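Local coordinates for protein 2-C-methyl-D-erythritol 4-phosphate cytidylyltransferase (Thermus thermophilus HB8, PDB 2PX7) that probably catalyses the transfer of a cytidylyl group from CTP to 2-C-methyl-D-erythritol 4-phosphate, an early step of isoprenoid biosynthesis by the DXP pathway, at residues A[127-130]-A[131-135]; A[191-194]-A[195-199]; A[218-221]-A[222-225]. One frame throughout, in Å; residues are numbered along the deposited sequence.

Contact 1 (A[127-130]-A[131-135]); sequences VLEA and AQRSG
Glu129 and Arg133 make an i to i+4 salt bridge along the last two turns of helix 121-134, the helix of a beta-alpha-beta crossover between the parallel strands 108-111 and 136-142 of the central mixed sheet. The pair lies on the outer side of the helix. On the inner side Val127 and Ala130 pack onto strands 136-142 and 207-210, and Leu128 reaches Leu108.

The bridge is held at one nitrogen. Glu129 OE1 lies 2.5 Å from Arg133 NH1, at the short end for such a pair, and Glu129 OE2 accepts a hydrogen bond from the same NH1 at 3.1 Å. OE2 is met on its syn side, and the carboxylate sits at the edge of the guanidinium with the two planes 27° apart. Glu129 bends at chi2 (-84°) to turn its carboxylate down the helix, while the arginine bends at chi3, which brings NH1 to the carboxylate. That torsion is nearly eclipsed (9°) and unfavourable, so this detail and the short OE1 distance are somewhat doubtful.

Next to the bridge, one residue before Arg133, Gln132 crosses its i-4 neighbour obliquely: Gln132 CG sits 3.3 Å from Leu128 O, and its extended chain carries NE2 to 3.8 Å from Leu128 CD2. Beneath the side chains, Gln132 N bonds to Leu128 O and Ala131 N to Val127 O in the usual helical way.

The helix stops at Gly135, whose positive phi suits glycine, and whose N still reaches Ala131 O. Just before it, Ala130 O receives a bond from Ser134 N at 2.9 Å and a weak one from Arg133 N. The Ser134 hydroxyl also has Ala136 O as a partner, while its OG stands 2.8 Å from Ala130 O.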
ATOM      1  N   VAL A 127     -16.976   8.097   5.093  1.00 31.20           N
ATOM      2  CA  VAL A 127     -16.307   8.674   6.258  1.00 30.26           C
ATOM      3  C   VAL A 127     -17.275   9.611   6.977  1.00 29.99           C
ATOM      4  O   VAL A 127     -17.485   9.481   8.187  1.00 29.49           O
ATOM      5  CB  VAL A 127     -14.992   9.407   5.882  1.00 29.93           C
ATOM      6  CG1 VAL A 127     -14.424  10.151   7.119  1.00 29.91           C
ATOM      7  CG2 VAL A 127     -13.984   8.414   5.330  1.00 29.04           C
ATOM      8  N   LEU A 128     -17.884  10.520   6.220  1.00 29.60           N
ATOM      9  CA  LEU A 128     -18.849  11.472   6.768  1.00 31.44           C
ATOM     10  C   LEU A 128     -20.026  10.798   7.482  1.00 31.67           C
ATOM     11  O   LEU A 128     -20.358  11.149   8.621  1.00 31.62           O
ATOM     12  CB  LEU A 128     -19.356  12.415   5.667  1.00 31.16           C
ATOM     13  CG  LEU A 128     -20.267  13.570   6.101  1.00 32.80           C
ATOM     14  CD1 LEU A 128     -19.464  14.679   6.712  1.00 33.96           C
ATOM     15  CD2 LEU A 128     -21.056  14.115   4.923  1.00 33.03           C
ATOM     16  N   GLU A 129     -20.662   9.846   6.796  1.00 32.28           N
ATOM     17  CA  GLU A 129     -21.774   9.072   7.347  1.00 33.05           C
ATOM     18  C   GLU A 129     -21.440   8.474   8.712  1.00 31.86           C
ATOM     19  O   GLU A 129     -22.220   8.619   9.655  1.00 31.61           O
ATOM     20  CB  GLU A 129     -22.179   7.952   6.372  1.00 34.13           C
ATOM     21  CG  GLU A 129     -23.577   7.366   6.611  1.00 40.01           C
ATOM     22  CD  GLU A 129     -23.607   6.284   7.669  1.00 45.18           C
ATOM     23  OE1 GLU A 129     -22.627   5.501   7.777  1.00 47.01           O
ATOM     24  OE2 GLU A 129     -24.626   6.208   8.396  1.00 49.15           O
ATOM     25  N   ALA A 130     -20.287   7.807   8.820  1.00 30.88           N
ATOM     26  CA  ALA A 130     -19.867   7.216  10.094  1.00 30.35           C
ATOM     27  C   ALA A 130     -19.503   8.282  11.133  1.00 30.13           C
ATOM     28  O   ALA A 130     -19.760   8.115  12.328  1.00 30.29           O
ATOM     29  CB  ALA A 130     -18.713   6.234   9.885  1.00 30.02           C
ATOM     30  N   ALA A 131     -18.927   9.394  10.687  1.00 30.48           N
ATOM     31  CA  ALA A 131     -18.573  10.488  11.611  1.00 30.69           C
ATOM     32  C   ALA A 131     -19.834  11.138  12.212  1.00 31.08           C
ATOM     33  O   ALA A 131     -19.847  11.480  13.395  1.00 30.51           O
ATOM     34  CB  ALA A 131     -17.702  11.533  10.921  1.00 30.07           C
ATOM     35  N   GLN A 132     -20.887  11.274  11.399  1.00 31.76           N
ATOM     36  CA  GLN A 132     -22.186  11.828  11.847  1.00 32.60           C
ATOM     37  C   GLN A 132     -22.797  11.049  13.002  1.00 32.42           C
ATOM     38  O   GLN A 132     -23.443  11.628  13.877  1.00 32.40           O
ATOM     39  CB  GLN A 132     -23.195  11.884  10.685  1.00 32.53           C
ATOM     40  CG  GLN A 132     -22.871  12.944   9.640  1.00 33.41           C
ATOM     41  CD  GLN A 132     -23.648  12.789   8.326  1.00 35.36           C
ATOM     42  OE1 GLN A 132     -24.128  11.700   7.983  1.00 40.13           O
ATOM     43  NE2 GLN A 132     -23.741  13.880   7.571  1.00 35.70           N
ATOM     44  N   ARG A 133     -22.585   9.737  13.000  1.00 32.29           N
ATOM     45  CA  ARG A 133     -23.169   8.860  14.002  1.00 33.21           C
ATOM     46  C   ARG A 133     -22.237   8.694  15.188  1.00 31.87           C
ATOM     47  O   ARG A 133     -22.670   8.727  16.341  1.00 32.37           O
ATOM     48  CB  ARG A 133     -23.451   7.471  13.394  1.00 32.98           C
ATOM     49  CG  ARG A 133     -24.635   7.417  12.405  1.00 35.65           C
ATOM     50  CD  ARG A 133     -24.732   6.051  11.653  1.00 37.19           C
ATOM     51  NE  ARG A 133     -23.824   5.035  12.184  1.00 43.36           N
ATOM     52  CZ  ARG A 133     -22.863   4.431  11.485  1.00 46.82           C
ATOM     53  NH1 ARG A 133     -22.679   4.701  10.197  1.00 48.40           N
ATOM     54  NH2 ARG A 133     -22.080   3.537  12.080  1.00 48.86           N
ATOM     55  N   SER A 134     -20.955   8.513  14.895  1.00 30.37           N
ATOM     56  CA  SER A 134     -20.002   8.053  15.896  1.00 30.10           C
ATOM     57  C   SER A 134     -19.151   9.179  16.481  1.00 28.89           C
ATOM     58  O   SER A 134     -18.559   9.012  17.547  1.00 28.88           O
ATOM     59  CB  SER A 134     -19.088   6.980  15.307  1.00 29.63           C
ATOM     60  OG  SER A 134     -18.104   7.591  14.476  1.00 32.07           O
ATOM     61  N   GLY A 135     -19.073  10.300  15.778  1.00 28.11           N
ATOM     62  CA  GLY A 135     -18.257  11.413  16.226  1.00 27.07           C
ATOM     63  C   GLY A 135     -16.788  11.328  15.896  1.00 26.75           C
ATOM     64  O   GLY A 135     -16.080  12.301  16.050  1.00 26.50           O
TER

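Contact 2 (A[191-194]-A[195-199]); sequences EASD and DAQLV
Gln197 folds back over Asp194, the N-cap residue of helix 195-201, and over Ser193 and Ala192 in the loop that leads into this helix, so its side chain ties the first turn to the chain before it. Its CB rests against the methyl of Ala192, with Gln197 CB 3.6 Å from Ala192 CB. That methyl also touches the next residue along the helix, Ala192 CB being 4.0 Å from Leu198 CD2.

The next methylene, Gln197 CG, packs 3.3 Å from Asp194 OD1; the polar end begins only beyond it, at the amide. The chain runs extended, and the amide nitrogen spends both hydrogens on the loop. Gln197 NE2 donates to Asp194 OD1 at 2.7 Å and to Ser193 OG at 2.9 Å, both bonds nearly straight and close to the amide plane. The amide and carboxylate planes are 76° apart, and NE2 meets OD1 from well above the carboxylate plane.

From the opposite face OD1 takes the capping bond, Gln197 N to Asp194 OD1 at 3.0 Å, which satisfies a backbone N-H of the first turn. Asp194 can reach forward like this because CG lies between its backbone N and carbonyl carbon (chi1 70°). With two donors on OD1, the other oxygen, OD2, bonds to Gln171 and to Tyr155 of the second subunit, while Ser193 OG meets Thr146 of that subunit. The cap is therefore part of the dimer interface, and the carboxylate, which can only accept, supports placing the nitrogen at this end of the amide.

At the tip, Gln197 OE1 receives a hydrogen bond from a water at 2.7 Å, and the same water accepts from Ser193 N at 3.1 Å.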
ATOM      1  N   GLU A 191       2.172  15.170  20.236  1.00 29.42           N
ATOM      2  CA  GLU A 191       2.225  15.293  18.806  1.00 29.62           C
ATOM      3  C   GLU A 191       2.074  13.894  18.206  1.00 28.91           C
ATOM      4  O   GLU A 191       2.765  12.942  18.616  1.00 28.34           O
ATOM      5  CB  GLU A 191       3.559  15.921  18.367  1.00 29.77           C
ATOM      6  CG  GLU A 191       3.854  17.289  19.014  1.00 30.08           C
ATOM      7  CD  GLU A 191       5.204  17.839  18.562  1.00 31.24           C
ATOM      8  OE1 GLU A 191       6.234  17.552  19.225  1.00 30.91           O
ATOM      9  OE2 GLU A 191       5.234  18.511  17.514  1.00 31.01           O
ATOM     10  N   ALA A 192       1.168  13.775  17.244  1.00 28.04           N
ATOM     11  CA  ALA A 192       0.869  12.487  16.625  1.00 28.39           C
ATOM     12  C   ALA A 192       0.696  12.648  15.119  1.00 28.51           C
ATOM     13  O   ALA A 192       0.488  13.747  14.646  1.00 27.93           O
ATOM     14  CB  ALA A 192      -0.380  11.871  17.275  1.00 28.12           C
ATOM     15  N   SER A 193       0.749  11.543  14.383  1.00 28.82           N
ATOM     16  CA  SER A 193       0.763  11.591  12.938  1.00 29.34           C
ATOM     17  C   SER A 193      -0.625  11.805  12.350  1.00 29.33           C
ATOM     18  O   SER A 193      -0.753  12.041  11.144  1.00 29.83           O
ATOM     19  CB  SER A 193       1.389  10.312  12.376  1.00 30.02           C
ATOM     20  OG  SER A 193       0.614   9.161  12.736  1.00 32.37           O
ATOM     21  N   ASP A 194      -1.665  11.705  13.181  1.00 27.87           N
ATOM     22  CA  ASP A 194      -3.005  12.027  12.709  1.00 26.81           C
ATOM     23  C   ASP A 194      -3.897  12.531  13.828  1.00 25.88           C
ATOM     24  O   ASP A 194      -3.496  12.548  14.997  1.00 24.62           O
ATOM     25  CB  ASP A 194      -3.640  10.865  11.898  1.00 26.50           C
ATOM     26  CG  ASP A 194      -3.994   9.653  12.746  1.00 26.34           C
ATOM     27  OD1 ASP A 194      -3.885   9.733  13.976  1.00 27.80           O
ATOM     28  OD2 ASP A 194      -4.387   8.592  12.175  1.00 27.43           O
ATOM     29  N   ASP A 195      -5.095  12.962  13.449  1.00 24.87           N
ATOM     30  CA  ASP A 195      -6.061  13.483  14.393  1.00 24.90           C
ATOM     31  C   ASP A 195      -6.721  12.374  15.194  1.00 24.55           C
ATOM     32  O   ASP A 195      -7.048  12.573  16.349  1.00 24.22           O
ATOM     33  CB  ASP A 195      -7.115  14.324  13.660  1.00 25.39           C
ATOM     34  CG  ASP A 195      -6.556  15.661  13.191  1.00 26.48           C
ATOM     35  OD1 ASP A 195      -6.225  16.528  14.051  1.00 28.79           O
ATOM     36  OD2 ASP A 195      -6.422  15.826  11.961  1.00 27.83           O
ATOM     37  N   ALA A 196      -6.911  11.194  14.591  1.00 24.23           N
ATOM     38  CA  ALA A 196      -7.498  10.065  15.336  1.00 23.42           C
ATOM     39  C   ALA A 196      -6.722   9.763  16.611  1.00 22.94           C
ATOM     40  O   ALA A 196      -7.306   9.450  17.632  1.00 22.89           O
ATOM     41  CB  ALA A 196      -7.555   8.827  14.460  1.00 23.85           C
ATOM     42  N   GLN A 197      -5.397   9.845  16.557  1.00 23.38           N
ATOM     43  CA  GLN A 197      -4.592   9.578  17.762  1.00 23.41           C
ATOM     44  C   GLN A 197      -4.790  10.574  18.886  1.00 23.64           C
ATOM     45  O   GLN A 197      -4.668  10.213  20.056  1.00 24.37           O
ATOM     46  CB  GLN A 197      -3.119   9.484  17.404  1.00 23.75           C
ATOM     47  CG  GLN A 197      -2.778   8.184  16.679  1.00 23.58           C
ATOM     48  CD  GLN A 197      -1.458   8.298  15.983  1.00 25.58           C
ATOM     49  OE1 GLN A 197      -0.403   8.034  16.574  1.00 27.27           O
ATOM     50  NE2 GLN A 197      -1.493   8.766  14.739  1.00 22.06           N
ATOM     51  N   LEU A 198      -5.086  11.830  18.540  1.00 23.70           N
ATOM     52  CA  LEU A 198      -5.370  12.875  19.551  1.00 23.90           C
ATOM     53  C   LEU A 198      -6.716  12.619  20.223  1.00 24.05           C
ATOM     54  O   LEU A 198      -6.875  12.834  21.416  1.00 24.13           O
ATOM     55  CB  LEU A 198      -5.401  14.254  18.889  1.00 23.61           C
ATOM     56  CG  LEU A 198      -4.157  14.727  18.118  1.00 24.25           C
ATOM     57  CD1 LEU A 198      -4.334  16.181  17.729  1.00 24.36           C
ATOM     58  CD2 LEU A 198      -2.859  14.515  18.906  1.00 22.53           C
ATOM     59  N   VAL A 199      -7.690  12.174  19.434  1.00 24.06           N
ATOM     60  CA  VAL A 199      -9.021  11.880  19.941  1.00 24.81           C
ATOM     61  C   VAL A 199      -8.981  10.641  20.872  1.00 25.68           C
ATOM     62  O   VAL A 199      -9.613  10.620  21.927  1.00 25.07           O
ATOM     63  CB  VAL A 199     -10.049  11.702  18.752  1.00 25.15           C
ATOM     64  CG1 VAL A 199     -11.408  11.182  19.255  1.00 24.72           C
ATOM     65  CG2 VAL A 199     -10.243  13.025  18.004  1.00 22.19           C
TER
HETATM   66  O   HOH W   1       1.946   9.216  16.001  1.00 29.07           O

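Contact 3 (A[218-221]-A[222-225]); sequences ITHP and QDLV
Asp223 and His220 lie side by side and point the same way at the start of helix 221-231, with the imidazole and carboxylate planes 53° apart. Asp223 CG is anti to its carbonyl carbon (chi1 -63°), which turns the carboxylate back to the loop. There Asp223 OD2 accepts two backbone N-H groups from opposite faces of its plane: His220 N at 2.9 Å, tilted above the plane, and Thr219 N at 3.2 Å, on the anti side. The histidine ring is set against its other neighbour, Thr219 CG2 standing 3.6 Å over the centre of one ring face.

Putting an alanine at Asp223 would probably leave the N-H groups of Thr219 and His220 without their shared acceptor and the turn before the helix less firmly held.

Behind this, Ile218 CG2 packs on Leu224 CB at 4.1 Å, and Ile218 O bonds to Lys44, a predicted transition-state stabiliser. Lys217, in the same loop just before Ile218, is predicted to position the substrate MEP. His220 is the N-cap with Pro221 in the first helical position, and Asp223, at N3, bonds back to the N-H of the N-cap residue, the N3 half of a capping box.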
ATOM      1  N   ILE A 218       0.815  10.384  -2.017  1.00 38.00           N
ATOM      2  CA  ILE A 218       1.984  10.612  -2.872  1.00 39.68           C
ATOM      3  C   ILE A 218       3.130  11.106  -2.006  1.00 41.34           C
ATOM      4  O   ILE A 218       3.136  12.259  -1.539  1.00 41.75           O
ATOM      5  CB  ILE A 218       1.707  11.598  -4.024  1.00 39.50           C
ATOM      6  CG1 ILE A 218       0.574  11.073  -4.906  1.00 38.67           C
ATOM      7  CG2 ILE A 218       3.001  11.847  -4.828  1.00 40.00           C
ATOM      8  CD1 ILE A 218       0.068  12.066  -5.949  1.00 39.89           C
ATOM      9  N   THR A 219       4.081  10.214  -1.758  1.00 42.90           N
ATOM     10  CA  THR A 219       5.219  10.517  -0.909  1.00 44.47           C
ATOM     11  C   THR A 219       6.530  10.488  -1.692  1.00 45.44           C
ATOM     12  O   THR A 219       7.313  11.438  -1.637  1.00 45.52           O
ATOM     13  CB  THR A 219       5.307   9.517   0.235  1.00 44.65           C
ATOM     14  OG1 THR A 219       4.065   9.515   0.951  1.00 45.76           O
ATOM     15  CG2 THR A 219       6.444   9.887   1.187  1.00 45.65           C
ATOM     16  N   HIS A 220       6.755   9.389  -2.414  1.00 46.36           N
ATOM     17  CA  HIS A 220       8.049   9.097  -3.021  1.00 47.15           C
ATOM     18  C   HIS A 220       7.928   9.245  -4.537  1.00 47.70           C
ATOM     19  O   HIS A 220       6.815   9.299  -5.052  1.00 47.89           O
ATOM     20  CB  HIS A 220       8.505   7.684  -2.622  1.00 47.40           C
ATOM     21  CG  HIS A 220       8.664   7.475  -1.140  1.00 47.34           C
ATOM     22  ND1 HIS A 220       7.803   6.687  -0.403  1.00 48.79           N
ATOM     23  CD2 HIS A 220       9.605   7.914  -0.267  1.00 48.09           C
ATOM     24  CE1 HIS A 220       8.198   6.660   0.860  1.00 49.23           C
ATOM     25  NE2 HIS A 220       9.289   7.397   0.970  1.00 48.47           N
ATOM     26  N   PRO A 221       9.066   9.361  -5.259  1.00 48.38           N
ATOM     27  CA  PRO A 221       9.032   9.605  -6.707  1.00 48.67           C
ATOM     28  C   PRO A 221       8.196   8.619  -7.520  1.00 48.99           C
ATOM     29  O   PRO A 221       7.489   9.040  -8.435  1.00 48.87           O
ATOM     30  CB  PRO A 221      10.511   9.530  -7.107  1.00 48.68           C
ATOM     31  CG  PRO A 221      11.216   9.992  -5.895  1.00 49.15           C
ATOM     32  CD  PRO A 221      10.456   9.329  -4.767  1.00 48.58           C
ATOM     33  N   GLN A 222       8.257   7.330  -7.189  1.00 49.47           N
ATOM     34  CA  GLN A 222       7.439   6.340  -7.899  1.00 49.95           C
ATOM     35  C   GLN A 222       5.946   6.398  -7.554  1.00 49.64           C
ATOM     36  O   GLN A 222       5.112   5.939  -8.332  1.00 49.54           O
ATOM     37  CB  GLN A 222       8.026   4.910  -7.808  1.00 50.11           C
ATOM     38  CG  GLN A 222       8.728   4.551  -6.503  1.00 51.53           C
ATOM     39  CD  GLN A 222       9.056   3.054  -6.377  1.00 51.20           C
ATOM     40  OE1 GLN A 222       8.397   2.330  -5.629  1.00 51.29           O
ATOM     41  NE2 GLN A 222      10.083   2.598  -7.092  1.00 52.66           N
ATOM     42  N   ASP A 223       5.597   6.991  -6.411  1.00 49.70           N
ATOM     43  CA  ASP A 223       4.187   7.282  -6.110  1.00 49.79           C
ATOM     44  C   ASP A 223       3.626   8.280  -7.126  1.00 49.99           C
ATOM     45  O   ASP A 223       2.527   8.099  -7.653  1.00 49.35           O
ATOM     46  CB  ASP A 223       4.017   7.819  -4.681  1.00 49.25           C
ATOM     47  CG  ASP A 223       4.423   6.815  -3.621  1.00 49.32           C
ATOM     48  OD1 ASP A 223       4.300   5.592  -3.865  1.00 49.72           O
ATOM     49  OD2 ASP A 223       4.863   7.245  -2.532  1.00 47.71           O
ATOM     50  N   LEU A 224       4.408   9.324  -7.397  1.00 51.11           N
ATOM     51  CA  LEU A 224       4.039  10.373  -8.352  1.00 52.25           C
ATOM     52  C   LEU A 224       3.784   9.822  -9.755  1.00 52.53           C
ATOM     53  O   LEU A 224       2.773  10.157 -10.386  1.00 52.54           O
ATOM     54  CB  LEU A 224       5.105  11.475  -8.382  1.00 52.35           C
ATOM     55  CG  LEU A 224       4.867  12.680  -9.299  1.00 53.03           C
ATOM     56  CD1 LEU A 224       3.510  13.323  -9.043  1.00 52.68           C
ATOM     57  CD2 LEU A 224       5.987  13.694  -9.113  1.00 52.97           C
ATOM     58  N   VAL A 225       4.692   8.966 -10.223  1.00 53.10           N
ATOM     59  CA  VAL A 225       4.546   8.297 -11.521  1.00 53.32           C
ATOM     60  C   VAL A 225       3.256   7.471 -11.598  1.00 53.32           C
ATOM     61  O   VAL A 225       2.486   7.616 -12.543  1.00 53.70           O
ATOM     62  CB  VAL A 225       5.794   7.444 -11.861  1.00 53.61           C
ATOM     63  CG1 VAL A 225       5.611   6.690 -13.186  1.00 53.88           C
ATOM     64  CG2 VAL A 225       7.043   8.330 -11.899  1.00 53.63           C
TER

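How the contacts relate
The three contacts come in series along one chain, each at a helix end: contact 1 at the C-terminal end of helix 121-134, contacts 2 and 3 at the starts of helices 195-201 and 221-231. Contacts 1 and 2 are near neighbours, with centres about 17 Å apart and nearest atoms about 6 Å apart. Contact 3 lies across the chain's centre from contact 1, their centres about 31 Å apart, and its centre is about 24 Å from that of contact 2. Contact 1 touches no other subunit and belongs to the packing of helices on the mixed sheet. Contacts 2 and 3 both meet the second subunit, and contact 3 lies closest to the predicted active-site lysines.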